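PDB 5XB0: peptidyl-prolyl cis-trans isomerase from [Pseudomonas syringae] pv. tomato str. DC3000, which probably catalyses the cis-trans isomerisation of peptide bonds preceding proline in protein substrates, through the FKBP-type domain that makes up most of this chain. Local coordinates for residues T15-E20 with V100-Q105; N49-V54 with W74-S79; R59-K64 with P118-V123. One frame throughout, in Å; residues are numbered along the deposited sequence.

Contact 1. Residues T15-E20 with V100-Q105; sequences TFMAGE and VIPSDQ
Met17 reaches Val100 and Pro102 through a chain that folds back on itself: CG lies beside the backbone N (chi1 -68°), and further bends at chi2 and chi3 bring the thioether and its methyl round to the strand end. In Phe16 the ring carbon CG is instead anti to the backbone N (chi1 180°), and this turns CE2 to the same valine from the neighbouring helical position. Val100 receives both on one methyl, CG1, which lies 3.6 Å from Met17 SD and 3.8 Å from Phe16 CE2. The Met17 and Val100 side chains run past each other in opposite directions, whereas the phenyl ring meets the methyl obliquely. Beyond the sulfur, Met17 CE rests 3.8 Å from Pro102 CD, the two side chains crossing at about a right angle. The second valine methyl, CG2, faces the carboxylate of Glu20, whose OE1 stands 4.1 Å away; CG of the same glutamate lies over one face of the Phe16 ring, toward its rim.

Helix 6-21 is thereby laid by its C-terminal part against the end of strand 96-101, where the chain leaves the FKBP sheet. Leu34 of the neighbouring strand and Pro121 extend the apolar surface on which Met17 sits. Glu20 is buried, but its carboxylate forms salt bridges to Lys23 and Arg98, so its charge is probably largely compensated. The contact between the two segments is carried by carbon and sulfur packing, while the polar bonds of Glu20 are made with Lys23 and Arg98, outside the two segments.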
loop_
_atom_site.group_PDB
_atom_site.type_symbol
_atom_site.label_atom_id
_atom_site.label_comp_id
_atom_site.label_asym_id
_atom_site.label_seq_id
_atom_site.Cartn_x
_atom_site.Cartn_y
_atom_site.Cartn_z
ATOM N N THR A 15 16.096 4.266 -1.902
ATOM C CA THR A 15 16.119 5.432 -2.787
ATOM C C THR A 15 14.762 5.611 -3.465
ATOM O O THR A 15 14.322 6.739 -3.685
ATOM C CB THR A 15 17.239 5.357 -3.865
ATOM O OG1 THR A 15 17.044 4.223 -4.716
ATOM C CG2 THR A 15 18.589 5.250 -3.214
ATOM N N PHE A 16 14.086 4.510 -3.772
ATOM C CA PHE A 16 12.729 4.618 -4.302
ATOM C C PHE A 16 11.815 5.294 -3.281
ATOM O O PHE A 16 11.073 6.232 -3.611
ATOM C CB PHE A 16 12.172 3.241 -4.678
ATOM C CG PHE A 16 10.770 3.288 -5.232
ATOM C CD1 PHE A 16 10.545 3.624 -6.557
ATOM C CD2 PHE A 16 9.679 3.013 -4.423
ATOM C CE1 PHE A 16 9.258 3.671 -7.065
ATOM C CE2 PHE A 16 8.401 3.070 -4.918
ATOM C CZ PHE A 16 8.182 3.397 -6.242
ATOM N N MET A 17 11.855 4.811 -2.042
ATOM C CA MET A 17 10.993 5.359 -1.006
ATOM C C MET A 17 11.319 6.818 -0.724
ATOM O O MET A 17 10.413 7.629 -0.571
ATOM C CB MET A 17 11.096 4.539 0.288
ATOM C CG MET A 17 10.522 3.131 0.193
ATOM S SD MET A 17 8.776 3.051 -0.285
ATOM C CE MET A 17 7.984 3.910 1.083
ATOM N N ALA A 18 12.600 7.167 -0.677
ATOM C CA ALA A 18 12.965 8.547 -0.385
ATOM C C ALA A 18 12.498 9.485 -1.498
ATOM O O ALA A 18 12.115 10.629 -1.232
ATOM C CB ALA A 18 14.464 8.677 -0.178
ATOM N N GLY A 19 12.554 8.999 -2.733
ATOM C CA GLY A 19 12.141 9.781 -3.883
ATOM C C GLY A 19 10.654 10.068 -3.782
ATOM O O GLY A 19 10.218 11.206 -3.965
ATOM N N GLU A 20 9.875 9.038 -3.469
ATOM C CA GLU A 20 8.422 9.212 -3.364
ATOM C C GLU A 20 8.069 10.144 -2.204
ATOM O O GLU A 20 7.137 10.949 -2.304
ATOM C CB GLU A 20 7.715 7.863 -3.198
ATOM C CG GLU A 20 7.858 6.915 -4.404
ATOM C CD GLU A 20 7.268 7.486 -5.678
ATOM O OE1 GLU A 20 6.112 7.970 -5.621
ATOM O OE2 GLU A 20 7.971 7.467 -6.724
ATOM N N VAL A 100 2.253 4.352 -1.080
ATOM C CA VAL A 100 3.511 3.675 -1.352
ATOM C C VAL A 100 3.935 3.012 -0.057
ATOM O O VAL A 100 4.100 3.681 0.958
ATOM C CB VAL A 100 4.614 4.634 -1.842
ATOM C CG1 VAL A 100 5.866 3.853 -2.216
ATOM C CG2 VAL A 100 4.127 5.428 -3.047
ATOM N N ILE A 101 4.089 1.696 -0.098
ATOM C CA ILE A 101 4.281 0.906 1.114
ATOM C C ILE A 101 5.655 0.251 1.081
ATOM O O ILE A 101 5.963 -0.500 0.145
ATOM C CB ILE A 101 3.159 -0.161 1.239
ATOM C CG1 ILE A 101 1.793 0.547 1.224
ATOM C CG2 ILE A 101 3.331 -1.009 2.488
ATOM C CD1 ILE A 101 0.605 -0.381 1.268
ATOM N N PRO A 102 6.495 0.535 2.093
ATOM C CA PRO A 102 7.819 -0.106 2.141
ATOM C C PRO A 102 7.696 -1.603 2.287
ATOM O O PRO A 102 6.688 -2.093 2.811
ATOM C CB PRO A 102 8.489 0.521 3.377
ATOM C CG PRO A 102 7.359 0.979 4.223
ATOM C CD PRO A 102 6.240 1.375 3.275
ATOM N N SER A 103 8.697 -2.334 1.805
ATOM C CA SER A 103 8.561 -3.781 1.766
ATOM C C SER A 103 8.383 -4.347 3.165
ATOM O O SER A 103 7.714 -5.372 3.315
ATOM C CB SER A 103 9.750 -4.449 1.063
ATOM O OG SER A 103 10.920 -4.427 1.854
ATOM N N ASP A 104 8.916 -3.690 4.203
ATOM C CA ASP A 104 8.755 -4.275 5.537
ATOM C C ASP A 104 7.322 -4.109 6.071
ATOM O O ASP A 104 6.982 -4.638 7.128
ATOM C CB ASP A 104 9.804 -3.739 6.545
ATOM C CG ASP A 104 9.746 -2.234 6.783
ATOM O OD1 ASP A 104 8.717 -1.593 6.520
ATOM O OD2 ASP A 104 10.765 -1.699 7.298
ATOM N N GLN A 105 6.473 -3.419 5.309
ATOM C CA GLN A 105 5.055 -3.327 5.635
ATOM C C GLN A 105 4.213 -4.026 4.573
ATOM O O GLN A 105 2.991 -3.874 4.526
ATOM C CB GLN A 105 4.643 -1.857 5.784
ATOM C CG GLN A 105 5.192 -1.206 7.026
ATOM C CD GLN A 105 4.467 -1.701 8.264
ATOM O OE1 GLN A 105 3.251 -1.877 8.241
ATOM N NE2 GLN A 105 5.199 -1.945 9.325
#

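Contact 2. Residues N49-V54 with W74-S79; sequences NGRVEV and WFRLDS
The backbones of Val52 and Phe75 satisfy each other twice: Val52 N donates to Phe75 O at 3.0 Å, and Phe75 N donates to Val52 O at 2.9 Å. Val52 O also receives a CA-H...O contact from Trp74. Two residues away in each segment, Leu77 N donates to Gly50 O at 3.0 Å, and that oxygen accepts a second hydrogen bond, from a water that in turn accepts from Asp78 N. Asn49 O accepts from another water, which is bonded only weakly to Asp78 OD2.

This is an antiparallel pairing of strands 51-59 and 73-76 in the FKBP sheet, in which Val52 and Phe75 form the hydrogen-bonded pair, flanked by the non-hydrogen-bonded pairs Arg51-Arg76 and Glu53-Trp74. On the face bearing these flanking pairs, the Trp74 indole is sandwiched. The Arg51 guanidinium lies flat on one side, with planes 13° apart, and its NH1 is bonded to Ser132. Glu53 CB sits over the other side, 3.5 Å from the centroid of the six-membered ring of Trp74. A third water accepts from Trp74 NE1 at 3.0 Å and donates to Glu53 OE2. Arg76 grips Asp78 side-on: NH2 reaches OD2 in the guanidinium plane at 2.8 Å, while NE bonds OD1, which also accepts from Ser79 OG.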
loop_
_atom_site.group_PDB
_atom_site.type_symbol
_atom_site.label_atom_id
_atom_site.label_comp_id
_atom_site.label_asym_id
_atom_site.label_seq_id
_atom_site.Cartn_x
_atom_site.Cartn_y
_atom_site.Cartn_z
ATOM N N ASN A 49 -9.687 -3.242 13.749
ATOM C CA ASN A 49 -10.230 -4.591 13.652
ATOM C C ASN A 49 -11.510 -4.645 12.830
ATOM O O ASN A 49 -12.317 -5.565 12.984
ATOM C CB ASN A 49 -10.490 -5.161 15.041
ATOM C CG ASN A 49 -11.574 -4.405 15.785
ATOM O OD1 ASN A 49 -11.901 -3.262 15.452
ATOM N ND2 ASN A 49 -12.137 -5.040 16.800
ATOM N N GLY A 50 -11.692 -3.660 11.959
ATOM C CA GLY A 50 -12.862 -3.621 11.109
ATOM C C GLY A 50 -12.595 -4.125 9.704
ATOM O O GLY A 50 -11.580 -4.786 9.445
ATOM N N ARG A 51 -13.526 -3.815 8.807
ATOM C CA ARG A 51 -13.435 -4.202 7.409
ATOM C C ARG A 51 -13.522 -2.989 6.492
ATOM O O ARG A 51 -14.174 -2.000 6.818
ATOM C CB ARG A 51 -14.551 -5.188 7.045
ATOM C CG ARG A 51 -14.571 -6.458 7.879
ATOM C CD ARG A 51 -15.933 -7.123 7.815
ATOM N NE ARG A 51 -16.150 -7.855 6.570
ATOM C CZ ARG A 51 -17.180 -7.658 5.750
ATOM N NH1 ARG A 51 -18.097 -6.738 6.029
ATOM N NH2 ARG A 51 -17.294 -8.384 4.647
ATOM N N VAL A 52 -12.855 -3.090 5.349
ATOM C CA VAL A 52 -12.925 -2.089 4.292
ATOM C C VAL A 52 -13.451 -2.715 3.017
ATOM O O VAL A 52 -13.139 -3.862 2.698
ATOM C CB VAL A 52 -11.545 -1.445 4.016
ATOM C CG1 VAL A 52 -11.078 -0.688 5.239
ATOM C CG2 VAL A 52 -10.487 -2.490 3.604
ATOM N N GLU A 53 -14.281 -1.972 2.302
ATOM C CA GLU A 53 -14.703 -2.388 0.972
ATOM C C GLU A 53 -13.996 -1.462 0.007
ATOM O O GLU A 53 -14.179 -0.244 0.068
ATOM C CB GLU A 53 -16.221 -2.315 0.803
ATOM C CG GLU A 53 -16.711 -2.958 -0.497
ATOM C CD GLU A 53 -18.191 -2.721 -0.767
ATOM O OE1 GLU A 53 -18.741 -1.702 -0.301
ATOM O OE2 GLU A 53 -18.815 -3.567 -1.447
ATOM N N VAL A 54 -13.173 -2.027 -0.876
ATOM C CA VAL A 54 -12.296 -1.217 -1.703
ATOM C C VAL A 54 -12.301 -1.619 -3.173
ATOM O O VAL A 54 -12.622 -2.750 -3.521
ATOM C CB VAL A 54 -10.831 -1.285 -1.203
ATOM C CG1 VAL A 54 -10.710 -0.620 0.175
ATOM C CG2 VAL A 54 -10.333 -2.744 -1.179
ATOM N N TRP A 74 -14.475 -6.694 -0.115
ATOM C CA TRP A 74 -14.301 -6.594 1.340
ATOM C C TRP A 74 -13.040 -7.293 1.839
ATOM O O TRP A 74 -12.748 -8.431 1.437
ATOM C CB TRP A 74 -15.508 -7.190 2.073
ATOM C CG TRP A 74 -16.748 -6.355 2.016
ATOM C CD1 TRP A 74 -17.820 -6.531 1.193
ATOM C CD2 TRP A 74 -17.046 -5.210 2.826
ATOM N NE1 TRP A 74 -18.768 -5.568 1.438
ATOM C CE2 TRP A 74 -18.320 -4.749 2.444
ATOM C CE3 TRP A 74 -16.359 -4.531 3.834
ATOM C CZ2 TRP A 74 -18.915 -3.626 3.021
ATOM C CZ3 TRP A 74 -16.964 -3.424 4.423
ATOM C CH2 TRP A 74 -18.225 -2.983 4.008
ATOM N N PHE A 75 -12.315 -6.612 2.728
ATOM C CA PHE A 75 -11.141 -7.177 3.412
ATOM C C PHE A 75 -11.185 -6.859 4.903
ATOM O O PHE A 75 -11.602 -5.773 5.294
ATOM C CB PHE A 75 -9.841 -6.613 2.841
ATOM C CG PHE A 75 -9.591 -6.967 1.417
ATOM C CD1 PHE A 75 -9.180 -8.247 1.069
ATOM C CD2 PHE A 75 -9.747 -6.023 0.419
ATOM C CE1 PHE A 75 -8.934 -8.570 -0.251
ATOM C CE2 PHE A 75 -9.502 -6.343 -0.904
ATOM C CZ PHE A 75 -9.095 -7.621 -1.238
ATOM N N ARG A 76 -10.731 -7.793 5.733
ATOM C CA ARG A 76 -10.491 -7.499 7.144
ATOM C C ARG A 76 -9.158 -6.786 7.298
ATOM O O ARG A 76 -8.133 -7.274 6.811
ATOM C CB ARG A 76 -10.492 -8.783 7.981
ATOM C CG ARG A 76 -11.856 -9.383 8.154
ATOM C CD ARG A 76 -11.807 -10.671 8.941
ATOM N NE ARG A 76 -11.209 -10.485 10.259
ATOM C CZ ARG A 76 -11.568 -11.171 11.338
ATOM N NH1 ARG A 76 -12.534 -12.079 11.254
ATOM N NH2 ARG A 76 -10.973 -10.945 12.500
ATOM N N LEU A 77 -9.161 -5.636 7.964
ATOM C CA LEU A 77 -7.910 -4.906 8.177
ATOM C C LEU A 77 -6.896 -5.697 9.003
ATOM O O LEU A 77 -5.688 -5.495 8.857
ATOM C CB LEU A 77 -8.177 -3.559 8.851
ATOM C CG LEU A 77 -8.589 -2.428 7.914
ATOM C CD1 LEU A 77 -8.459 -1.101 8.633
ATOM C CD2 LEU A 77 -7.758 -2.428 6.631
ATOM N N ASP A 78 -7.362 -6.596 9.867
ATOM C CA ASP A 78 -6.427 -7.366 10.679
ATOM C C ASP A 78 -5.825 -8.542 9.912
ATOM O O ASP A 78 -5.047 -9.327 10.471
ATOM C CB ASP A 78 -7.087 -7.858 11.988
ATOM C CG ASP A 78 -8.244 -8.841 11.775
ATOM O OD1 ASP A 78 -8.442 -9.385 10.663
ATOM O OD2 ASP A 78 -8.968 -9.080 12.769
ATOM N N SER A 79 -6.165 -8.666 8.631
ATOM C CA SER A 79 -5.782 -9.854 7.885
ATOM C C SER A 79 -5.137 -9.546 6.543
ATOM O O SER A 79 -4.970 -10.438 5.708
ATOM C CB SER A 79 -7.003 -10.747 7.665
ATOM O OG SER A 79 -7.479 -11.243 8.897
HETATM O O HOH W 1 -12.216 -8.350 12.423
HETATM O O HOH W 2 -10.172 -6.531 10.887
HETATM O O HOH W 3 -21.340 -4.755 0.097
#

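Contact 3. Residues R59-K64 with P118-V123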
loop_
_atom_site.group_PDB
_atom_site.type_symbol
_atom_site.label_atom_id
_atom_site.label_comp_id
_atom_site.label_asym_id
_atom_site.label_seq_id
_atom_site.Cartn_x
_atom_site.Cartn_y
_atom_site.Cartn_z
ATOM N N ARG A 59 0.663 -2.151 -7.787
ATOM C CA ARG A 59 1.755 -2.164 -8.751
ATOM C C ARG A 59 3.126 -2.295 -8.109
ATOM O O ARG A 59 3.359 -1.812 -6.994
ATOM C CB ARG A 59 1.732 -0.891 -9.594
ATOM C CG ARG A 59 0.442 -0.668 -10.359
ATOM C CD ARG A 59 0.478 0.671 -11.062
ATOM N NE ARG A 59 0.591 0.505 -12.503
ATOM C CZ ARG A 59 -0.439 0.560 -13.339
ATOM N NH1 ARG A 59 -1.659 0.799 -12.876
ATOM N NH2 ARG A 59 -0.245 0.387 -14.640
ATOM N N LEU A 60 4.032 -2.929 -8.849
ATOM C CA LEU A 60 5.461 -2.902 -8.529
ATOM C C LEU A 60 6.012 -1.519 -8.872
ATOM O O LEU A 60 5.367 -0.753 -9.594
ATOM C CB LEU A 60 6.206 -3.991 -9.306
ATOM C CG LEU A 60 5.623 -5.405 -9.208
ATOM C CD1 LEU A 60 6.426 -6.383 -10.051
ATOM C CD2 LEU A 60 5.578 -5.833 -7.750
ATOM N N PRO A 61 7.206 -1.191 -8.366
ATOM C CA PRO A 61 7.765 0.133 -8.663
ATOM C C PRO A 61 7.936 0.430 -10.151
ATOM O O PRO A 61 7.909 1.605 -10.520
ATOM C CB PRO A 61 9.125 0.095 -7.966
ATOM C CG PRO A 61 8.906 -0.808 -6.787
ATOM C CD PRO A 61 7.944 -1.868 -7.286
ATOM N N ASP A 62 8.102 -0.593 -10.984
ATOM C CA ASP A 62 8.237 -0.357 -12.420
ATOM C C ASP A 62 6.886 -0.248 -13.134
ATOM O O ASP A 62 6.836 -0.164 -14.368
ATOM C CB ASP A 62 9.096 -1.449 -13.078
ATOM C CG ASP A 62 8.490 -2.850 -12.972
ATOM O OD1 ASP A 62 7.281 -3.000 -12.718
ATOM O OD2 ASP A 62 9.246 -3.819 -13.177
ATOM N N GLY A 63 5.796 -0.259 -12.366
ATOM C CA GLY A 63 4.469 -0.071 -12.919
ATOM C C GLY A 63 3.660 -1.339 -13.080
ATOM O O GLY A 63 2.436 -1.270 -13.218
ATOM N N LYS A 64 4.324 -2.492 -13.072
ATOM C CA LYS A 64 3.618 -3.750 -13.307
ATOM C C LYS A 64 2.514 -3.984 -12.285
ATOM O O LYS A 64 2.758 -3.943 -11.087
ATOM C CB LYS A 64 4.577 -4.936 -13.277
ATOM C CG LYS A 64 3.880 -6.261 -13.592
ATOM C CD LYS A 64 4.658 -7.460 -13.073
ATOM C CE LYS A 64 3.898 -8.755 -13.332
ATOM N NZ LYS A 64 4.577 -9.940 -12.732
ATOM N N PRO A 118 11.884 -10.262 -3.149
ATOM C CA PRO A 118 12.286 -9.708 -1.856
ATOM C C PRO A 118 12.524 -8.200 -1.935
ATOM O O PRO A 118 12.994 -7.709 -2.961
ATOM C CB PRO A 118 13.595 -10.455 -1.555
ATOM C CG PRO A 118 13.396 -11.788 -2.237
ATOM C CD PRO A 118 12.667 -11.457 -3.507
ATOM N N PHE A 119 12.168 -7.482 -0.872
ATOM C CA PHE A 119 12.508 -6.070 -0.718
ATOM C C PHE A 119 11.907 -5.195 -1.806
ATOM O O PHE A 119 12.546 -4.270 -2.308
ATOM C CB PHE A 119 14.031 -5.899 -0.669
ATOM C CG PHE A 119 14.684 -6.783 0.347
ATOM C CD1 PHE A 119 14.361 -6.652 1.682
ATOM C CD2 PHE A 119 15.565 -7.778 -0.033
ATOM C CE1 PHE A 119 14.939 -7.481 2.630
ATOM C CE2 PHE A 119 16.157 -8.610 0.913
ATOM C CZ PHE A 119 15.843 -8.458 2.242
ATOM N N THR A 120 10.654 -5.481 -2.137
ATOM C CA THR A 120 9.939 -4.698 -3.138
ATOM C C THR A 120 8.887 -3.803 -2.483
ATOM O O THR A 120 7.884 -4.296 -1.960
ATOM C CB THR A 120 9.260 -5.608 -4.162
ATOM O OG1 THR A 120 10.239 -6.460 -4.768
ATOM C CG2 THR A 120 8.581 -4.795 -5.247
ATOM N N PRO A 121 9.108 -2.481 -2.506
ATOM C CA PRO A 121 8.027 -1.575 -2.102
ATOM C C PRO A 121 6.850 -1.673 -3.077
ATOM O O PRO A 121 7.053 -1.975 -4.248
ATOM C CB PRO A 121 8.685 -0.193 -2.142
ATOM C CG PRO A 121 9.839 -0.342 -3.091
ATOM C CD PRO A 121 10.283 -1.775 -3.046
ATOM N N LEU A 122 5.635 -1.451 -2.592
ATOM C CA LEU A 122 4.444 -1.615 -3.428
ATOM C C LEU A 122 3.700 -0.299 -3.570
ATOM O O LEU A 122 3.647 0.488 -2.628
ATOM C CB LEU A 122 3.512 -2.671 -2.833
ATOM C CG LEU A 122 4.132 -4.049 -2.584
ATOM C CD1 LEU A 122 3.088 -5.004 -2.009
ATOM C CD2 LEU A 122 4.707 -4.590 -3.891
ATOM N N VAL A 123 3.114 -0.073 -4.742
ATOM C CA VAL A 123 2.347 1.147 -4.994
ATOM C C VAL A 123 0.894 0.789 -5.231
ATOM O O VAL A 123 0.584 0.045 -6.151
ATOM C CB VAL A 123 2.888 1.914 -6.208
ATOM C CG1 VAL A 123 2.132 3.211 -6.392
ATOM C CG2 VAL A 123 4.395 2.180 -6.036
#
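Arg59 N donates to Val123 O over 2.7 Å, and Val123 N returns a bond to Arg59 O at 2.9 Å. The returned bond is the straighter of the two, 172° at the hydrogen. Together they make Arg59 and Val123 an antiparallel hydrogen-bonded pair.

Past this pair the packing passes to side chains. Leu60 CD2 comes to 4.0 Å from Thr120 CG2 and touches Leu122 CD2 as well, the two leucines lying side by side and pointing the same way. The proline rings of Pro61 and Pro121 cross at about a right angle, with their CG atoms 3.8 Å apart. Pro61 CD also approaches Thr120 CG2: with CG2 anti to the backbone N, the threonine methyl is directed at Pro61 and Leu60, while OG1 is left to bond Asp117 O. Pro61 CD lies 3.2 Å from Pro121 O, a buried carbonyl with no polar partner in the model.

In the fold, this is where strand 51-59 runs out beside the start of strand 122-132, and the chain turns back toward strand 65-68 through a type I beta turn from Leu60 to Gly63. Gly63 N bonds to Leu60 O within that turn, and Leu60 N to Lys64 O. Asp62 forms an Asx turn, its OD1 accepting from Lys64 N nearly along the C-O axis. The Arg59 side chain leads away from the strand pair after a bend at chi3, and its NE donates to Gly63 O at 2.7 Å, with an angle of 131° at the hydrogen. Phe16 of helix 6-21 packs on both Pro61 and Pro121.

From the N terminus, helix 6-21 enters contact 1 first, and that loop closes only when the chain reaches residues 100-105 at the end of strand 96-101. Contact 2 is nested wholly inside it, joining strand 51-59 to strand 73-76. Contact 3 opens at residues 59-64, within the loops of both others, and closes at 118-123 beyond them, so it crosses each. Contacts 1 and 3 touch, with centres about 9 Å apart and a probable hydrogen bond from Ile101 N to Leu122 O, at 2.8 Å, linking their strands. Contact 2 reaches the same sheet across the chain's centre, its own centre about 22 Å from that of contact 3.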